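Local coordinates for effector protein Lem4 (lpg1101) (Legionella pneumophila subsp. pneumophila, PDB 6CGK) that acts as a membrane-associated protein tyrosine phosphatase of the haloacid dehalogenase superfamily, a translocated bacterial effector whose HAD domain forms this chain, at residues A[22-27]-A[99-104]; A[85-90]-A[199-204]; A[116-121]-A[137-142]; A[147-152]-A[175-180]. The protein carries 1 engineered substitution. All blocks are in the same frame, centred on the assembly; numbering follows the deposited sequence.

In the fold
All four contacts build on one parallel sheet, ordered 116-118, 89-93, 19-23, 150-154, 176-180. Contact 1 is the most central, a buried aliphatic-aromatic packing beside the magnesium and phosphate site on strand 19-23. Contact 2, about 23 Å away between centres, packs a helix against the chain entering strand 89-93; its inner part is apolar and its outer part open to solvent. Contacts 3 and 4 lie at the two outermost strands and are partly buried: contact 3 turns on one side-chain hydrogen bond, contact 4 on paired backbones. A probable backbone hydrogen bond between I116 N and I90 O ties contacts 2 and 3, C199 packs on F149 between contacts 2 and 4, and the E140-R150 salt bridge joins contacts 3 and 4.

Contact 1 (A[22-27]-A[99-104]); sequences LNFDGT and NYIKAL. Engineered in segment 22-27: N23 (natural residue Asp). With MG (magnesium ion), chain C; PO4 (phosphate ion), chain B.
The ring of F24 takes I101 over one face, with L104 and Y100 at its edge. I101 CG1 lies 3.9 Å from the centroid of the F24 ring and 13° off its normal, a CH-pi contact placed over the middle of the face. L104 CD2 meets the rim, 3.8 Å from F24 CZ, and Y100 CE2 is 4.1 Å from F24 CE2. The Y100 ring in turn has L104 CD1 above one face, while D25 OD1 stands near its plane at the edge. With CG of F24 anti to the backbone N (chi1 -174°), the ring reaches from segment 22-27 against the side of helix 98-107.

Behind F24 the backbone turns to the phosphate. D25 N donates to O1 of the phosphate at 2.9 Å and a fairly straight 167°; F24 N reaches the same O1 over 3.3 Å in a more bent bond. D25 OD2 accepts a hydrogen bond from N96 ND2. Magnesium is bound by D25 O (2.0 Å), N23, D155, two waters and phosphate O4. N23 is engineered in place of an Asp, so the natural sequence here reads DFDGT, the first signature motif of the HAD superfamily, at the end of strand 19-23.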
loop_
_atom_site.group_PDB
_atom_site.type_symbol
_atom_site.label_atom_id
_atom_site.label_comp_id
_atom_site.label_asym_id
_atom_site.label_seq_id
_atom_site.Cartn_x
_atom_site.Cartn_y
_atom_site.Cartn_z
ATOM N N LEU A 22 -3.389 1.213 0.892
ATOM C CA LEU A 22 -2.499 2.214 0.327
ATOM C C LEU A 22 -2.355 1.956 -1.161
ATOM O O LEU A 22 -2.015 0.841 -1.574
ATOM C CB LEU A 22 -1.125 2.180 0.993
ATOM C CG LEU A 22 -1.023 2.218 2.524
ATOM C CD1 LEU A 22 0.417 2.083 2.985
ATOM C CD2 LEU A 22 -1.642 3.502 3.072
ATOM N N ASN A 23 -2.620 2.984 -1.954
ATOM C CA ASN A 23 -2.116 3.022 -3.301
ATOM C C ASN A 23 -0.585 3.036 -3.264
ATOM O O ASN A 23 0.017 3.398 -2.260
ATOM C CB ASN A 23 -2.652 4.273 -4.001
ATOM C CG ASN A 23 -2.199 4.381 -5.382
ATOM O OD1 ASN A 23 -1.472 5.309 -5.723
ATOM N ND2 ASN A 23 -2.639 3.452 -6.229
ATOM N N PHE A 24 0.050 2.639 -4.373
ATOM C CA PHE A 24 1.521 2.648 -4.381
ATOM C C PHE A 24 2.104 3.854 -5.115
ATOM O O PHE A 24 2.689 4.731 -4.481
ATOM C CB PHE A 24 2.082 1.363 -4.999
ATOM C CG PHE A 24 3.581 1.253 -4.900
ATOM C CD1 PHE A 24 4.172 0.917 -3.675
ATOM C CD2 PHE A 24 4.384 1.471 -6.003
ATOM C CE1 PHE A 24 5.573 0.808 -3.581
ATOM C CE2 PHE A 24 5.786 1.371 -5.920
ATOM C CZ PHE A 24 6.376 1.043 -4.696
ATOM N N ASP A 25 1.944 3.935 -6.443
ATOM C CA ASP A 25 2.609 5.003 -7.191
ATOM C C ASP A 25 1.975 6.342 -6.851
ATOM O O ASP A 25 0.759 6.524 -6.996
ATOM C CB ASP A 25 2.489 4.779 -8.701
ATOM C CG ASP A 25 3.190 3.525 -9.155
ATOM O OD1 ASP A 25 4.402 3.414 -8.922
ATOM O OD2 ASP A 25 2.519 2.647 -9.737
ATOM N N GLY A 26 2.797 7.281 -6.420
ATOM C CA GLY A 26 2.344 8.620 -6.112
ATOM C C GLY A 26 1.860 8.791 -4.697
ATOM O O GLY A 26 1.645 9.929 -4.259
ATOM N N THR A 27 1.654 7.688 -3.988
ATOM C CA THR A 27 1.219 7.689 -2.603
ATOM C C THR A 27 2.372 7.274 -1.701
ATOM O O THR A 27 2.869 8.080 -0.912
ATOM C CB THR A 27 0.024 6.746 -2.434
ATOM O OG1 THR A 27 -1.026 7.180 -3.302
ATOM C CG2 THR A 27 -0.484 6.761 -1.019
ATOM N N ASN A 99 6.339 -7.278 -8.758
ATOM C CA ASN A 99 7.786 -7.348 -8.521
ATOM C C ASN A 99 8.425 -5.971 -8.453
ATOM O O ASN A 99 9.495 -5.806 -7.835
ATOM C CB ASN A 99 8.442 -8.214 -9.588
ATOM C CG ASN A 99 8.129 -9.672 -9.365
ATOM O OD1 ASN A 99 7.949 -10.091 -8.212
ATOM N ND2 ASN A 99 8.022 -10.450 -10.452
ATOM N N TYR A 100 7.823 -4.970 -9.084
ATOM C CA TYR A 100 8.361 -3.619 -8.922
ATOM C C TYR A 100 8.089 -3.125 -7.506
ATOM O O TYR A 100 8.960 -2.521 -6.862
ATOM C CB TYR A 100 7.732 -2.687 -9.951
ATOM C CG TYR A 100 8.236 -1.261 -9.930
ATOM C CD1 TYR A 100 9.503 -0.947 -10.445
ATOM C CD2 TYR A 100 7.443 -0.230 -9.410
ATOM C CE1 TYR A 100 9.961 0.369 -10.453
ATOM C CE2 TYR A 100 7.881 1.084 -9.418
ATOM C CZ TYR A 100 9.154 1.377 -9.943
ATOM O OH TYR A 100 9.608 2.681 -9.981
ATOM N N ILE A 101 6.869 -3.362 -7.022
ATOM C CA ILE A 101 6.521 -2.978 -5.659
ATOM C C ILE A 101 7.431 -3.675 -4.665
ATOM O O ILE A 101 8.002 -3.027 -3.786
ATOM C CB ILE A 101 5.034 -3.255 -5.391
ATOM C CG1 ILE A 101 4.210 -2.368 -6.321
ATOM C CG2 ILE A 101 4.744 -3.075 -3.860
ATOM C CD1 ILE A 101 2.662 -2.719 -6.351
ATOM N N LYS A 102 7.589 -5.002 -4.783
ATOM C CA LYS A 102 8.480 -5.712 -3.855
ATOM C C LYS A 102 9.903 -5.194 -3.942
ATOM O O LYS A 102 10.593 -5.075 -2.922
ATOM C CB LYS A 102 8.475 -7.222 -4.131
ATOM C CG LYS A 102 7.138 -7.902 -3.781
ATOM C CD LYS A 102 7.212 -9.400 -4.037
ATOM C CE LYS A 102 5.974 -10.132 -3.544
ATOM N NZ LYS A 102 6.087 -11.568 -3.927
ATOM N N ALA A 103 10.382 -4.919 -5.166
ATOM C CA ALA A 103 11.739 -4.430 -5.317
ATOM C C ALA A 103 11.938 -3.129 -4.556
ATOM O O ALA A 103 12.943 -2.941 -3.868
ATOM C CB ALA A 103 12.056 -4.234 -6.821
ATOM N N LEU A 104 11.022 -2.174 -4.723
ATOM C CA LEU A 104 11.232 -0.881 -4.063
ATOM C C LEU A 104 11.168 -1.032 -2.542
ATOM O O LEU A 104 11.983 -0.444 -1.822
ATOM C CB LEU A 104 10.187 0.143 -4.530
ATOM C CG LEU A 104 10.746 0.954 -5.724
ATOM C CD1 LEU A 104 11.131 0.049 -6.876
ATOM C CD2 LEU A 104 9.744 2.006 -6.179
HETATM MG MG MG C . -1.208 6.243 -7.412
HETATM P P PO4 B . -0.873 2.857 -8.696
HETATM O O1 PO4 B . -0.025 2.213 -7.613
HETATM O O2 PO4 B . -2.227 2.184 -8.897
HETATM O O3 PO4 B . -0.073 2.760 -9.988
HETATM O O4 PO4 B . -1.044 4.335 -8.413
HETATM O O HOH W 1 -0.875 7.305 -9.132
HETATM O O HOH W 2 -3.241 6.092 -7.838
#

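Contact 2 (A[85-90]-A[199-204]); sequences HPQVKI and CDIAVK
Contacts of apolar groups form the inner half of the interface between V88 and the start of helix 200-206. V88 CG2 lies 4.0 Å from A202 CB and 4.4 Å from C199 SG; this methyl branch is anti to the carbonyl carbon of V88, which turns it to the helix. V81 of helix 72-82 and V20 of strand 19-23 also pack on V88.

Contacts of a polar chain with an apolar one make the outer half. Q87 bends at chi2 (87°) and crosses I201 at about a right angle, its CG 3.7 Å and its amide NE2 3.5 Å from the single methyl I201 CG2. The CB of Q87 rests on the backbone of A202, where the two segments come nearest, with CA atoms 5.4 Å apart.

Hydrogen bonds here lie within one segment or go to a neighbour. K89 NZ donates to H85 NE2 over 2.8 Å, only 14° out of the imidazole plane, and CB of P86, which follows a cis peptide bond, lies over the rim of one face of that ring. Q87 O accepts from N18. On the helix, V203 N bonds to C199 O (3.1 Å), C199 being both the N-cap of helix 200-206 and the exit from helix 188-198. The arrangement belongs to the Rossmann-like HAD fold, at the N-terminal end of strand 89-93, the end remote from the phosphate site.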
loop_
_atom_site.group_PDB
_atom_site.type_symbol
_atom_site.label_atom_id
_atom_site.label_comp_id
_atom_site.label_asym_id
_atom_site.label_seq_id
_atom_site.Cartn_x
_atom_site.Cartn_y
_atom_site.Cartn_z
ATOM N N HIS A 85 1.654 -4.938 13.532
ATOM C CA HIS A 85 1.080 -6.207 13.109
ATOM C C HIS A 85 1.023 -7.158 14.302
ATOM O O HIS A 85 1.964 -7.197 15.105
ATOM C CB HIS A 85 1.937 -6.800 11.988
ATOM C CG HIS A 85 1.364 -8.033 11.361
ATOM N ND1 HIS A 85 1.604 -9.297 11.856
ATOM C CD2 HIS A 85 0.586 -8.199 10.263
ATOM C CE1 HIS A 85 0.995 -10.187 11.093
ATOM N NE2 HIS A 85 0.359 -9.547 10.129
ATOM N N PRO A 86 -0.055 -7.954 14.454
ATOM C CA PRO A 86 -1.224 -8.134 13.588
ATOM C C PRO A 86 -2.423 -7.262 13.944
ATOM O O PRO A 86 -3.480 -7.462 13.333
ATOM C CB PRO A 86 -1.568 -9.609 13.795
ATOM C CG PRO A 86 -1.235 -9.844 15.235
ATOM C CD PRO A 86 -0.039 -8.945 15.547
ATOM N N GLN A 87 -2.282 -6.327 14.891
ATOM C CA GLN A 87 -3.433 -5.495 15.250
ATOM C C GLN A 87 -3.884 -4.618 14.083
ATOM O O GLN A 87 -5.070 -4.265 13.992
ATOM C CB GLN A 87 -3.114 -4.628 16.469
ATOM C CG GLN A 87 -3.415 -5.282 17.812
ATOM C CD GLN A 87 -2.267 -6.111 18.339
ATOM O OE1 GLN A 87 -1.145 -6.035 17.840
ATOM N NE2 GLN A 87 -2.538 -6.904 19.370
ATOM N N VAL A 88 -2.964 -4.275 13.178
ATOM C CA VAL A 88 -3.248 -3.480 11.989
ATOM C C VAL A 88 -2.595 -4.186 10.813
ATOM O O VAL A 88 -1.459 -4.646 10.922
ATOM C CB VAL A 88 -2.706 -2.043 12.127
ATOM C CG1 VAL A 88 -3.030 -1.212 10.881
ATOM C CG2 VAL A 88 -3.232 -1.416 13.419
ATOM N N LYS A 89 -3.326 -4.317 9.708
ATOM C CA LYS A 89 -2.795 -4.940 8.505
ATOM C C LYS A 89 -2.651 -3.882 7.426
ATOM O O LYS A 89 -3.452 -2.947 7.348
ATOM C CB LYS A 89 -3.707 -6.069 7.992
ATOM C CG LYS A 89 -3.690 -7.333 8.851
ATOM C CD LYS A 89 -2.718 -8.357 8.275
ATOM C CE LYS A 89 -2.738 -9.658 9.066
ATOM N NZ LYS A 89 -1.726 -10.626 8.532
ATOM N N ILE A 90 -1.631 -4.052 6.588
ATOM C CA ILE A 90 -1.350 -3.162 5.466
ATOM C C ILE A 90 -1.694 -3.892 4.180
ATOM O O ILE A 90 -1.255 -5.034 3.979
ATOM C CB ILE A 90 0.130 -2.734 5.418
ATOM C CG1 ILE A 90 0.541 -2.108 6.754
ATOM C CG2 ILE A 90 0.382 -1.812 4.193
ATOM C CD1 ILE A 90 2.068 -1.698 6.780
ATOM N N CYS A 199 -7.359 2.743 17.234
ATOM C CA CYS A 199 -7.148 1.299 17.373
ATOM C C CYS A 199 -6.616 1.041 18.782
ATOM O O CYS A 199 -5.404 1.072 19.013
ATOM C CB CYS A 199 -6.191 0.758 16.312
ATOM S SG CYS A 199 -6.716 0.999 14.579
ATOM N N ASP A 200 -7.531 0.754 19.704
ATOM C CA ASP A 200 -7.169 0.629 21.112
ATOM C C ASP A 200 -6.096 -0.435 21.326
ATOM O O ASP A 200 -5.104 -0.203 22.031
ATOM C CB ASP A 200 -8.418 0.315 21.934
ATOM N N ILE A 201 -6.280 -1.619 20.738
ATOM C CA ILE A 201 -5.331 -2.693 21.004
ATOM C C ILE A 201 -4.006 -2.401 20.328
ATOM O O ILE A 201 -2.943 -2.797 20.827
ATOM C CB ILE A 201 -5.892 -4.055 20.562
ATOM C CG1 ILE A 201 -7.338 -4.218 21.038
ATOM C CG2 ILE A 201 -5.002 -5.176 21.098
ATOM C CD1 ILE A 201 -7.502 -4.135 22.542
ATOM N N ALA A 202 -4.039 -1.705 19.193
ATOM C CA ALA A 202 -2.800 -1.246 18.581
ATOM C C ALA A 202 -1.987 -0.415 19.567
ATOM O O ALA A 202 -0.812 -0.704 19.825
ATOM C CB ALA A 202 -3.103 -0.440 17.316
ATOM N N VAL A 203 -2.603 0.619 20.142
ATOM C CA VAL A 203 -1.837 1.528 20.986
ATOM C C VAL A 203 -1.456 0.865 22.310
ATOM O O VAL A 203 -0.427 1.205 22.904
ATOM C CB VAL A 203 -2.621 2.841 21.189
ATOM C CG1 VAL A 203 -3.970 2.582 21.853
ATOM C CG2 VAL A 203 -1.796 3.832 21.991
ATOM N N LYS A 204 -2.251 -0.100 22.787
ATOM C CA LYS A 204 -1.871 -0.808 24.010
ATOM C C LYS A 204 -0.603 -1.628 23.797
ATOM O O LYS A 204 0.275 -1.661 24.668
ATOM C CB LYS A 204 -3.014 -1.699 24.491
#

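Contact 3 (A[116-121]-A[137-142])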
loop_
_atom_site.group_PDB
_atom_site.type_symbol
_atom_site.label_atom_id
_atom_site.label_comp_id
_atom_site.label_asym_id
_atom_site.label_seq_id
_atom_site.Cartn_x
_atom_site.Cartn_y
_atom_site.Cartn_z
ATOM N N ILE A 116 -0.032 -7.300 2.303
ATOM C CA ILE A 116 -0.749 -7.889 1.182
ATOM C C ILE A 116 -0.686 -6.936 -0.002
ATOM O O ILE A 116 -0.984 -5.744 0.133
ATOM C CB ILE A 116 -2.206 -8.184 1.570
ATOM C CG1 ILE A 116 -2.240 -9.218 2.692
ATOM C CG2 ILE A 116 -2.991 -8.647 0.335
ATOM C CD1 ILE A 116 -3.611 -9.725 2.966
ATOM N N ILE A 117 -0.279 -7.452 -1.155
ATOM C CA ILE A 117 -0.130 -6.650 -2.363
ATOM C C ILE A 117 -1.134 -7.154 -3.391
ATOM O O ILE A 117 -1.091 -8.327 -3.788
ATOM C CB ILE A 117 1.300 -6.715 -2.925
ATOM C CG1 ILE A 117 2.301 -6.147 -1.918
ATOM C CG2 ILE A 117 1.348 -5.978 -4.268
ATOM C CD1 ILE A 117 3.762 -6.417 -2.329
ATOM N N TYR A 118 -2.021 -6.262 -3.836
ATOM C CA TYR A 118 -2.949 -6.562 -4.933
ATOM C C TYR A 118 -2.499 -5.767 -6.141
ATOM O O TYR A 118 -2.754 -4.552 -6.220
ATOM C CB TYR A 118 -4.392 -6.208 -4.567
ATOM C CG TYR A 118 -4.965 -7.095 -3.499
ATOM C CD1 TYR A 118 -5.020 -8.478 -3.658
ATOM C CD2 TYR A 118 -5.458 -6.545 -2.331
ATOM C CE1 TYR A 118 -5.594 -9.311 -2.622
ATOM C CE2 TYR A 118 -6.039 -7.352 -1.335
ATOM C CZ TYR A 118 -6.090 -8.721 -1.491
ATOM O OH TYR A 118 -6.656 -9.497 -0.467
ATOM N N PRO A 119 -1.806 -6.399 -7.086
ATOM C CA PRO A 119 -1.103 -5.659 -8.145
ATOM C C PRO A 119 -1.716 -5.860 -9.524
ATOM O O PRO A 119 -2.766 -6.513 -9.650
ATOM C CB PRO A 119 0.296 -6.268 -8.081
ATOM C CG PRO A 119 -0.045 -7.771 -7.905
ATOM C CD PRO A 119 -1.335 -7.793 -7.007
ATOM N N ARG A 120 -1.087 -5.332 -10.578
ATOM C CA ARG A 120 -1.586 -5.658 -11.899
ATOM C C ARG A 120 -1.356 -7.142 -12.177
ATOM O O ARG A 120 -0.584 -7.819 -11.480
ATOM C CB ARG A 120 -0.921 -4.784 -12.974
ATOM C CG ARG A 120 0.333 -5.365 -13.548
ATOM C CD ARG A 120 0.832 -4.574 -14.817
ATOM N NE ARG A 120 0.003 -4.675 -16.019
ATOM C CZ ARG A 120 0.127 -5.613 -16.963
ATOM N NH1 ARG A 120 -0.665 -5.598 -18.026
ATOM N NH2 ARG A 120 1.035 -6.574 -16.851
ATOM N N GLY A 121 -2.071 -7.660 -13.181
ATOM C CA GLY A 121 -1.902 -9.033 -13.600
ATOM C C GLY A 121 -0.671 -9.227 -14.462
ATOM O O GLY A 121 0.037 -8.286 -14.825
ATOM N N VAL A 137 -13.567 -4.735 -2.180
ATOM C CA VAL A 137 -14.724 -5.572 -1.883
ATOM C C VAL A 137 -14.278 -7.002 -1.625
ATOM O O VAL A 137 -14.688 -7.629 -0.640
ATOM C CB VAL A 137 -15.756 -5.496 -3.020
ATOM C CG1 VAL A 137 -16.824 -6.564 -2.821
ATOM C CG2 VAL A 137 -16.370 -4.096 -3.073
ATOM N N SER A 138 -13.396 -7.525 -2.483
ATOM C CA SER A 138 -12.904 -8.888 -2.305
ATOM C C SER A 138 -12.159 -9.038 -0.989
ATOM O O SER A 138 -12.308 -10.054 -0.294
ATOM C CB SER A 138 -11.992 -9.285 -3.457
ATOM O OG SER A 138 -12.741 -9.372 -4.668
ATOM N N HIS A 139 -11.334 -8.051 -0.643
ATOM C CA HIS A 139 -10.592 -8.165 0.607
ATOM C C HIS A 139 -11.526 -8.143 1.804
ATOM O O HIS A 139 -11.372 -8.953 2.729
ATOM C CB HIS A 139 -9.554 -7.065 0.753
ATOM C CG HIS A 139 -8.557 -7.374 1.821
ATOM N ND1 HIS A 139 -7.569 -8.319 1.646
ATOM C CD2 HIS A 139 -8.472 -6.971 3.107
ATOM C CE1 HIS A 139 -6.883 -8.444 2.768
ATOM N NE2 HIS A 139 -7.415 -7.643 3.672
ATOM N N GLU A 140 -12.498 -7.225 1.817
ATOM C CA GLU A 140 -13.419 -7.167 2.957
ATOM C C GLU A 140 -14.215 -8.452 3.106
ATOM O O GLU A 140 -14.629 -8.808 4.221
ATOM C CB GLU A 140 -14.364 -5.968 2.814
ATOM C CG GLU A 140 -13.636 -4.614 2.921
ATOM C CD GLU A 140 -13.001 -4.387 4.306
ATOM O OE1 GLU A 140 -13.514 -4.916 5.328
ATOM O OE2 GLU A 140 -11.988 -3.663 4.372
ATOM N N GLU A 141 -14.432 -9.170 2.012
ATOM C CA GLU A 141 -15.237 -10.381 2.070
ATOM C C GLU A 141 -14.456 -11.598 2.548
ATOM O O GLU A 141 -15.071 -12.642 2.787
ATOM C CB GLU A 141 -15.866 -10.646 0.702
ATOM C CG GLU A 141 -17.004 -9.694 0.415
ATOM C CD GLU A 141 -17.603 -9.874 -0.973
ATOM O OE1 GLU A 141 -17.131 -10.753 -1.718
ATOM O OE2 GLU A 141 -18.535 -9.122 -1.317
ATOM N N LYS A 142 -13.140 -11.486 2.720
ATOM C CA LYS A 142 -12.382 -12.583 3.312
ATOM C C LYS A 142 -12.928 -12.877 4.711
ATOM O O LYS A 142 -13.305 -11.951 5.437
ATOM C CB LYS A 142 -10.893 -12.235 3.374
ATOM C CG LYS A 142 -10.256 -12.059 1.991
ATOM C CD LYS A 142 -8.769 -11.706 2.130
ATOM C CE LYS A 142 -7.888 -12.857 1.685
ATOM N NZ LYS A 142 -6.675 -12.936 2.542
HETATM O O HOH W 3 -5.329 -11.880 -0.213
#
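Y118 and H139 are brought together by different first torsions: CG of Y118 is anti to the carbonyl carbon (chi1 -68°), whereas CG of H139 is anti to the backbone N (chi1 -165°). The result is a hydrogen bond of 2.6 Å between Y118 OH and H139 ND1, in which either atom could be the donor. The hydroxyl lies in the plane of the imidazole, at its edge. The ring centroids are 5.6 Å apart and the planes meet at 68°, an oblique pairing.

I116 comes in from the strand side, its CD1 3.5 Å from H139 CE1 and near the plane of that ring, while its CG2 lies over one face of the Y118 ring. K142, bent at chi3 and chi4, passes alongside with CD 4.0 Å from Y118 OH. A water bonds to Y118 OH at 2.7 Å and weakly to K142 NZ, which also has a salt bridge to E144; the tyrosine hydroxyl thus has two partners.

Strand 116-118 is the outermost on its side of the sheet and pairs with strand 89-93, whose V91 touches both Y118 and H139. Helix 132-140 packs over the face of the sheet that carries Y118 and V91 and, through E140, reaches R150 and R172.

Contact 4 (A[147-152]-A[175-180])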
loop_
_atom_site.group_PDB
_atom_site.type_symbol
_atom_site.label_atom_id
_atom_site.label_comp_id
_atom_site.label_asym_id
_atom_site.label_seq_id
_atom_site.Cartn_x
_atom_site.Cartn_y
_atom_site.Cartn_z
ATOM N N PRO A 147 -15.381 -5.586 10.819
ATOM C CA PRO A 147 -15.479 -4.122 10.848
ATOM C C PRO A 147 -14.519 -3.526 11.857
ATOM O O PRO A 147 -14.197 -4.136 12.876
ATOM C CB PRO A 147 -16.933 -3.865 11.272
ATOM C CG PRO A 147 -17.439 -5.139 11.733
ATOM C CD PRO A 147 -16.657 -6.238 11.128
ATOM N N GLY A 148 -14.132 -2.292 11.596
ATOM C CA GLY A 148 -13.208 -1.588 12.473
ATOM C C GLY A 148 -12.629 -0.387 11.733
ATOM O O GLY A 148 -13.288 0.211 10.888
ATOM N N PHE A 149 -11.382 -0.079 12.038
ATOM C CA PHE A 149 -10.766 1.122 11.502
ATOM C C PHE A 149 -10.283 0.891 10.080
ATOM O O PHE A 149 -9.749 -0.173 9.758
ATOM C CB PHE A 149 -9.597 1.549 12.394
ATOM C CG PHE A 149 -8.847 2.732 11.881
ATOM C CD1 PHE A 149 -9.401 4.001 11.923
ATOM C CD2 PHE A 149 -7.573 2.580 11.368
ATOM C CE1 PHE A 149 -8.683 5.109 11.452
ATOM C CE2 PHE A 149 -6.846 3.683 10.887
ATOM C CZ PHE A 149 -7.405 4.946 10.940
ATOM N N ARG A 150 -10.487 1.890 9.224
ATOM C CA ARG A 150 -10.013 1.839 7.841
ATOM C C ARG A 150 -9.313 3.142 7.495
ATOM O O ARG A 150 -9.888 4.227 7.653
ATOM C CB ARG A 150 -11.158 1.599 6.832
ATOM C CG ARG A 150 -11.860 0.245 6.941
ATOM C CD ARG A 150 -10.896 -0.924 6.659
ATOM N NE ARG A 150 -11.603 -2.222 6.731
ATOM C CZ ARG A 150 -11.819 -2.900 7.862
ATOM N NH1 ARG A 150 -11.394 -2.418 9.030
ATOM N NH2 ARG A 150 -12.449 -4.071 7.829
ATOM N N LEU A 151 -8.083 3.026 7.006
ATOM C CA LEU A 151 -7.330 4.151 6.472
ATOM C C LEU A 151 -7.100 3.885 4.991
ATOM O O LEU A 151 -6.709 2.773 4.619
ATOM C CB LEU A 151 -5.993 4.325 7.212
ATOM C CG LEU A 151 -5.017 5.360 6.639
ATOM C CD1 LEU A 151 -5.622 6.759 6.624
ATOM C CD2 LEU A 151 -3.707 5.346 7.419
ATOM N N ILE A 152 -7.386 4.880 4.146
ATOM C CA ILE A 152 -7.205 4.771 2.696
ATOM C C ILE A 152 -6.441 5.991 2.244
ATOM O O ILE A 152 -6.884 7.121 2.490
ATOM C CB ILE A 152 -8.541 4.713 1.939
ATOM C CG1 ILE A 152 -9.364 3.500 2.352
ATOM C CG2 ILE A 152 -8.299 4.792 0.413
ATOM C CD1 ILE A 152 -10.767 3.512 1.700
ATOM N N LEU A 175 -15.970 3.823 10.023
ATOM C CA LEU A 175 -14.862 4.476 10.706
ATOM C C LEU A 175 -13.691 4.518 9.725
ATOM O O LEU A 175 -12.710 3.800 9.851
ATOM C CB LEU A 175 -14.487 3.742 11.996
ATOM C CG LEU A 175 -13.328 4.301 12.817
ATOM C CD1 LEU A 175 -13.595 5.741 13.230
ATOM C CD2 LEU A 175 -13.105 3.424 14.041
ATOM N N VAL A 176 -13.818 5.378 8.722
ATOM C CA VAL A 176 -12.843 5.486 7.643
ATOM C C VAL A 176 -12.139 6.825 7.742
ATOM O O VAL A 176 -12.775 7.857 7.988
ATOM C CB VAL A 176 -13.511 5.340 6.264
ATOM C CG1 VAL A 176 -12.468 5.340 5.172
ATOM C CG2 VAL A 176 -14.335 4.066 6.215
ATOM N N LYS A 177 -10.827 6.814 7.538
ATOM C CA LYS A 177 -10.062 8.030 7.304
ATOM C C LYS A 177 -9.545 7.947 5.880
ATOM O O LYS A 177 -8.863 6.984 5.527
ATOM C CB LYS A 177 -8.905 8.173 8.298
ATOM C CG LYS A 177 -9.353 8.508 9.711
ATOM C CD LYS A 177 -9.664 9.993 9.867
ATOM C CE LYS A 177 -10.060 10.320 11.303
ATOM N NZ LYS A 177 -9.903 11.769 11.622
ATOM N N PHE A 178 -9.888 8.932 5.062
ATOM C CA PHE A 178 -9.525 8.923 3.655
ATOM C C PHE A 178 -8.657 10.135 3.379
ATOM O O PHE A 178 -9.060 11.266 3.670
ATOM C CB PHE A 178 -10.768 8.928 2.766
ATOM C CG PHE A 178 -10.471 9.113 1.313
ATOM C CD1 PHE A 178 -9.422 8.427 0.708
ATOM C CD2 PHE A 178 -11.237 9.969 0.542
ATOM C CE1 PHE A 178 -9.146 8.602 -0.640
ATOM C CE2 PHE A 178 -10.971 10.146 -0.812
ATOM C CZ PHE A 178 -9.928 9.464 -1.405
ATOM N N HIS A 179 -7.466 9.897 2.833
ATOM C CA HIS A 179 -6.526 10.963 2.522
ATOM C C HIS A 179 -6.167 10.899 1.047
ATOM O O HIS A 179 -5.649 9.885 0.563
ATOM C CB HIS A 179 -5.289 10.865 3.409
ATOM C CG HIS A 179 -5.624 10.925 4.864
ATOM N ND1 HIS A 179 -6.036 12.087 5.479
ATOM C CD2 HIS A 179 -5.671 9.959 5.810
ATOM C CE1 HIS A 179 -6.300 11.841 6.749
ATOM N NE2 HIS A 179 -6.084 10.558 6.977
ATOM N N ASN A 180 -6.479 11.973 0.338
ATOM C CA ASN A 180 -6.119 12.146 -1.060
ATOM C C ASN A 180 -5.241 13.386 -1.104
ATOM O O ASN A 180 -5.698 14.483 -0.769
ATOM C CB ASN A 180 -7.372 12.293 -1.926
ATOM C CG ASN A 180 -7.057 12.621 -3.358
ATOM O OD1 ASN A 180 -7.619 13.557 -3.925
ATOM N ND2 ASN A 180 -6.138 11.866 -3.956
HETATM O O HOH W 4 -14.766 1.414 8.667
#
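I152 and F178 pack together on one face of the strand pair, I152 CG2 lying 3.8 Å from F178 CD1, and V176 CG1 extends the patch to I152 CD1 at 4.3 Å. On the face that carries L151 and K177, L151 CD1 meets the H179 ring at its edge, in plane and 3.3 Å from CD2; CG of L151, anti to the backbone N (chi1 172°), sends the branch across the neighbouring strand. Toward the start of the pair, F149 crosses L175 at about a right angle, and K177 CG touches the edge of its ring, 3.9 Å from F149 CE1.

Between the two faces runs parallel pairing: R150 N to L175 O, K177 N to R150 O (2.8 Å, 166°), I152 N to K177 O, and H179 N to I152 O (2.9 Å). The axes of segments 150-152 and 176-180 come within 4.7 Å and run parallel, 9° apart. Where the pair begins, a water donates to G148 O and accepts from L175 N. R150 NH1 bonds to F149 O from well above the carbonyl plane, and its NE pairs with E140.

Strand 176-180 closes this side of the sheet. Helix 157-169 links it to strand 150-154 as a beta-alpha-beta crossover and covers I152, V176 and F178, while helix 188-198 packs on F149 and L151, supplies E194 to H179 NE2 and stacks Y191 on its ring.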